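Local structure of large exoprotein involved in heme utilization or adhesion (Yersinia kristensenii ATCC 33638, 5E3E) at residues L4-L16 with A28-T41. The protein probably acts as the ribonuclease toxin of a contact-dependent growth inhibition system, belonging to the RNase A superfamily and bound here by its CdiI immunity protein. Residues are numbered along the deposited sequence; the frame is centred on the assembly and turned at random.
Sequences LIDRHVGKTEAEL and ASSFTDRTTAEAVT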
loop_
_atom_site.group_PDB
_atom_site.type_symbol
_atom_site.label_atom_id
_atom_site.label_comp_id
_atom_site.label_asym_id
_atom_site.label_seq_id
_atom_site.Cartn_x
_atom_site.Cartn_y
_atom_site.Cartn_z
ATOM N N LEU B 4 7.211 1.043 12.044
ATOM C CA LEU B 4 6.584 -0.093 11.367
ATOM C C LEU B 4 7.449 -0.736 10.299
ATOM O O LEU B 4 7.267 -1.911 9.987
ATOM C CB LEU B 4 5.222 0.257 10.786
ATOM C CG LEU B 4 4.184 0.657 11.862
ATOM C CD1 LEU B 4 2.888 1.036 11.216
ATOM C CD2 LEU B 4 3.936 -0.417 12.898
ATOM N N ILE B 5 8.410 -0.016 9.776
ATOM C CA ILE B 5 9.337 -0.644 8.832
ATOM C C ILE B 5 9.999 -1.864 9.483
ATOM O O ILE B 5 10.377 -2.799 8.797
ATOM C CB ILE B 5 10.401 0.343 8.299
ATOM C CG1 ILE B 5 11.150 -0.219 7.088
ATOM C CG2 ILE B 5 11.385 0.760 9.388
ATOM C CD1 ILE B 5 11.572 0.846 6.122
ATOM N N ASP B 6 10.107 -1.874 10.817
ATOM C CA ASP B 6 10.785 -2.988 11.486
ATOM C C ASP B 6 10.005 -4.283 11.414
ATOM O O ASP B 6 10.589 -5.381 11.624
ATOM C CB ASP B 6 11.125 -2.630 12.944
ATOM C CG ASP B 6 12.132 -1.486 13.045
ATOM O OD1 ASP B 6 12.944 -1.311 12.109
ATOM O OD2 ASP B 6 12.120 -0.740 14.053
ATOM N N ARG B 7 8.711 -4.189 11.095
ATOM C CA ARG B 7 7.889 -5.385 10.814
ATOM C C ARG B 7 8.319 -6.054 9.483
ATOM O O ARG B 7 7.837 -7.153 9.150
ATOM C CB ARG B 7 6.405 -5.006 10.724
ATOM C CG ARG B 7 5.863 -4.543 12.056
ATOM C CD ARG B 7 4.533 -3.843 11.946
ATOM N NE ARG B 7 3.679 -4.425 10.938
ATOM C CZ ARG B 7 3.107 -5.632 10.993
ATOM N NH1 ARG B 7 3.302 -6.425 12.024
ATOM N NH2 ARG B 7 2.346 -6.037 9.974
ATOM N N HIS B 8 9.212 -5.402 8.755
ATOM C CA HIS B 8 9.629 -5.808 7.383
ATOM C C HIS B 8 11.141 -5.804 7.245
ATOM O O HIS B 8 11.681 -5.566 6.147
ATOM C CB HIS B 8 8.999 -4.893 6.342
ATOM C CG HIS B 8 7.526 -4.770 6.510
ATOM N ND1 HIS B 8 6.648 -5.720 6.058
ATOM C CD2 HIS B 8 6.773 -3.839 7.149
ATOM C CE1 HIS B 8 5.415 -5.369 6.380
ATOM N NE2 HIS B 8 5.468 -4.249 7.071
ATOM N N VAL B 9 11.834 -6.046 8.352
ATOM C CA VAL B 9 13.304 -6.233 8.320
ATOM C C VAL B 9 13.705 -7.549 8.992
ATOM O O VAL B 9 13.439 -7.778 10.190
ATOM C CB VAL B 9 14.102 -5.074 8.969
ATOM C CG1 VAL B 9 15.606 -5.322 8.837
ATOM C CG2 VAL B 9 13.759 -3.733 8.343
ATOM N N GLY B 10 14.335 -8.406 8.202
ATOM C CA GLY B 10 14.900 -9.645 8.697
ATOM C C GLY B 10 13.932 -10.690 9.180
ATOM O O GLY B 10 14.324 -11.579 9.951
ATOM N N LYS B 11 12.685 -10.609 8.742
ATOM C CA LYS B 11 11.658 -11.557 9.134
ATOM C C LYS B 11 11.955 -12.943 8.568
ATOM O O LYS B 11 12.539 -13.087 7.480
ATOM C CB LYS B 11 10.284 -11.091 8.646
ATOM C CG LYS B 11 9.809 -9.776 9.229
ATOM C CD LYS B 11 9.591 -9.932 10.730
ATOM C CE LYS B 11 10.338 -8.882 11.473
ATOM N NZ LYS B 11 10.188 -8.981 12.952
ATOM N N THR B 12 11.551 -13.954 9.319
ATOM C CA THR B 12 11.704 -15.334 8.897
ATOM C C THR B 12 10.599 -15.693 7.937
ATOM O O THR B 12 9.500 -15.073 7.921
ATOM C CB THR B 12 11.585 -16.320 10.080
ATOM O OG1 THR B 12 10.289 -16.203 10.685
ATOM C CG2 THR B 12 12.653 -16.074 11.143
ATOM N N GLU B 13 10.868 -16.724 7.147
ATOM C CA GLU B 13 9.827 -17.320 6.300
ATOM C C GLU B 13 8.560 -17.713 7.099
ATOM O O GLU B 13 7.420 -17.513 6.648
ATOM C CB GLU B 13 10.399 -18.540 5.589
ATOM C CG GLU B 13 11.489 -18.172 4.610
ATOM C CD GLU B 13 12.239 -19.358 4.028
ATOM O OE1 GLU B 13 12.268 -20.445 4.634
ATOM O OE2 GLU B 13 12.844 -19.150 2.966
ATOM N N ALA B 14 8.782 -18.248 8.298
ATOM C CA ALA B 14 7.704 -18.677 9.159
ATOM C C ALA B 14 6.786 -17.511 9.482
ATOM O O ALA B 14 5.591 -17.653 9.439
ATOM C CB ALA B 14 8.229 -19.278 10.454
ATOM N N GLU B 15 7.384 -16.398 9.854
ATOM C CA GLU B 15 6.642 -15.179 10.247
ATOM C C GLU B 15 5.841 -14.648 9.091
ATOM O O GLU B 15 4.645 -14.382 9.242
ATOM C CB GLU B 15 7.586 -14.115 10.799
ATOM C CG GLU B 15 8.151 -14.518 12.157
ATOM C CD GLU B 15 9.328 -13.676 12.706
ATOM O OE1 GLU B 15 10.258 -13.243 11.953
ATOM O OE2 GLU B 15 9.318 -13.502 13.977
ATOM N N LEU B 16 6.465 -14.539 7.919
ATOM C CA LEU B 16 5.759 -14.005 6.742
ATOM C C LEU B 16 4.630 -14.926 6.303
ATOM O O LEU B 16 3.516 -14.462 6.019
ATOM C CB LEU B 16 6.731 -13.745 5.591
ATOM C CG LEU B 16 7.854 -12.761 5.929
ATOM C CD1 LEU B 16 8.667 -12.632 4.675
ATOM C CD2 LEU B 16 7.319 -11.405 6.355
ATOM N N ALA B 28 3.137 -10.770 1.982
ATOM C CA ALA B 28 3.920 -10.183 3.047
ATOM C C ALA B 28 5.371 -10.238 2.645
ATOM O O ALA B 28 5.855 -11.247 2.138
ATOM C CB ALA B 28 3.687 -10.951 4.323
ATOM N N SER B 29 6.103 -9.193 2.942
ATOM C CA SER B 29 7.491 -9.129 2.528
ATOM C C SER B 29 8.392 -8.504 3.600
ATOM O O SER B 29 7.919 -7.842 4.541
ATOM C CB SER B 29 7.570 -8.339 1.234
ATOM O OG SER B 29 7.169 -6.977 1.448
ATOM N N SER B 30 9.696 -8.681 3.405
ATOM C CA SER B 30 10.703 -8.255 4.369
ATOM C C SER B 30 12.029 -8.006 3.649
ATOM O O SER B 30 12.439 -8.823 2.812
ATOM C CB SER B 30 10.911 -9.325 5.434
ATOM O OG SER B 30 11.938 -8.959 6.325
ATOM N N PHE B 31 12.695 -6.903 4.004
ATOM C CA PHE B 31 14.072 -6.646 3.584
ATOM C C PHE B 31 14.984 -7.687 4.226
ATOM O O PHE B 31 14.716 -8.190 5.316
ATOM C CB PHE B 31 14.549 -5.265 4.013
ATOM C CG PHE B 31 13.817 -4.143 3.351
ATOM C CD1 PHE B 31 14.039 -3.852 2.000
ATOM C CD2 PHE B 31 12.885 -3.400 4.055
ATOM C CE1 PHE B 31 13.377 -2.816 1.398
ATOM C CE2 PHE B 31 12.237 -2.367 3.459
ATOM C CZ PHE B 31 12.466 -2.084 2.111
ATOM N N THR B 32 16.051 -8.019 3.530
ATOM C CA THR B 32 17.001 -9.041 4.001
ATOM C C THR B 32 17.546 -8.711 5.391
ATOM O O THR B 32 17.683 -9.578 6.228
ATOM C CB THR B 32 18.163 -9.110 3.042
ATOM O OG1 THR B 32 17.642 -9.415 1.751
ATOM C CG2 THR B 32 19.153 -10.219 3.444
ATOM N N ASP B 33 17.912 -7.457 5.585
ATOM C CA ASP B 33 18.557 -7.039 6.836
ATOM C C ASP B 33 18.513 -5.552 6.970
ATOM O O ASP B 33 18.079 -4.868 6.059
ATOM C CB ASP B 33 20.018 -7.536 6.917
ATOM C CG ASP B 33 20.810 -7.290 5.648
ATOM O OD1 ASP B 33 20.808 -6.162 5.126
ATOM O OD2 ASP B 33 21.477 -8.247 5.184
ATOM N N ARG B 34 18.978 -5.047 8.114
ATOM C CA ARG B 34 18.931 -3.601 8.389
ATOM C C ARG B 34 19.770 -2.784 7.423
ATOM O O ARG B 34 19.349 -1.737 6.959
ATOM C CB ARG B 34 19.339 -3.314 9.855
ATOM C CG ARG B 34 18.956 -1.911 10.338
ATOM C CD ARG B 34 19.080 -1.749 11.860
ATOM N NE ARG B 34 17.919 -1.026 12.424
ATOM C CZ ARG B 34 17.791 -0.639 13.695
ATOM N NH1 ARG B 34 18.759 -0.866 14.583
ATOM N NH2 ARG B 34 16.686 -0.002 14.079
ATOM N N THR B 35 20.954 -3.264 7.069
ATOM C CA THR B 35 21.788 -2.522 6.145
ATOM C C THR B 35 21.088 -2.325 4.807
ATOM O O THR B 35 21.151 -1.249 4.215
ATOM C CB THR B 35 23.135 -3.239 5.948
ATOM O OG1 THR B 35 23.815 -3.204 7.190
ATOM C CG2 THR B 35 23.999 -2.554 4.910
ATOM N N THR B 36 20.418 -3.365 4.343
ATOM C CA THR B 36 19.669 -3.298 3.095
ATOM C C THR B 36 18.464 -2.364 3.212
ATOM O O THR B 36 18.229 -1.559 2.331
ATOM C CB THR B 36 19.216 -4.708 2.684
ATOM O OG1 THR B 36 20.367 -5.565 2.595
ATOM C CG2 THR B 36 18.488 -4.678 1.375
ATOM N N ALA B 37 17.707 -2.474 4.300
ATOM C CA ALA B 37 16.535 -1.619 4.478
ATOM C C ALA B 37 16.952 -0.169 4.485
ATOM O O ALA B 37 16.275 0.687 3.906
ATOM C CB ALA B 37 15.829 -1.952 5.754
ATOM N N GLU B 38 18.049 0.119 5.179
ATOM C CA GLU B 38 18.542 1.489 5.265
ATOM C C GLU B 38 19.017 1.995 3.902
ATOM O O GLU B 38 18.735 3.133 3.530
ATOM C CB GLU B 38 19.639 1.605 6.332
ATOM C CG GLU B 38 19.068 1.676 7.752
ATOM C CD GLU B 38 20.117 1.686 8.857
ATOM O OE1 GLU B 38 21.311 1.978 8.598
ATOM O OE2 GLU B 38 19.744 1.398 10.009
ATOM N N ALA B 39 19.748 1.160 3.175
ATOM C CA ALA B 39 20.288 1.537 1.859
ATOM C C ALA B 39 19.171 1.819 0.861
ATOM O O ALA B 39 19.224 2.798 0.125
ATOM C CB ALA B 39 21.231 0.440 1.307
ATOM N N VAL B 40 18.161 0.953 0.837
ATOM C CA VAL B 40 17.013 1.112 -0.035
ATOM C C VAL B 40 16.222 2.358 0.335
ATOM O O VAL B 40 15.859 3.135 -0.548
ATOM C CB VAL B 40 16.103 -0.135 0.019
ATOM C CG1 VAL B 40 14.767 0.109 -0.669
ATOM C CG2 VAL B 40 16.816 -1.333 -0.632
ATOM N N THR B 41 15.967 2.556 1.626
ATOM C CA THR B 41 15.242 3.730 2.080
ATOM C C THR B 41 15.930 5.004 1.620
ATOM O O THR B 41 15.275 5.897 1.042
ATOM C CB THR B 41 15.091 3.773 3.619
ATOM O OG1 THR B 41 14.298 2.665 4.063
ATOM C CG2 THR B 41 14.428 5.061 4.044
HETATM O O HOH W 1 13.615 -11.147 5.786
#
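H8 meets S29 through its imidazole: ND1 donates to S29 O over 2.9 Å. The oxygen lies in the ring plane, and the N-H...O angle is 162°. Next to it, V9 and F31 form a single beta bridge. F31 N gives a 2.7 Å bond to H8 O, and G10 N returns one of 2.9 Å to F31 O.

From this bridge V9 sends its two methyls into the start of helix 34-47. CG1, anti to the backbone N (chi1 -178°), sits 3.5 Å from R34 N, while CG2 touches A37 CB at 3.8 Å. I5 extends the apolar patch, its CD1 lying 4.2 Å from F31 CE2 and close to T41 OG1. On the far side of the bridge, S30 OG and K11 O share a water, and L16 packs CD2 against A28 CB.

Caps set both helix starts: T12 and E15 form a capping box, and D33 OD1 takes both N and OG1 of T36. Strand 75-79 pairs with 27-31 and also receives L16, and the H8 ring meets Y111 of strand 105-113. The contact thus joins the N-terminal segment and helix 13-19 to strand 27-31 and the start of helix 34-47 within the CdiA-CT RNase A domain.

The H8 NE2 is hydrogen-bonded to D21 of the CdiI immunity protein chain. Held at both nitrogens, by S29 O and by D21 of that chain, the imidazole has its rotation fixed in this complex.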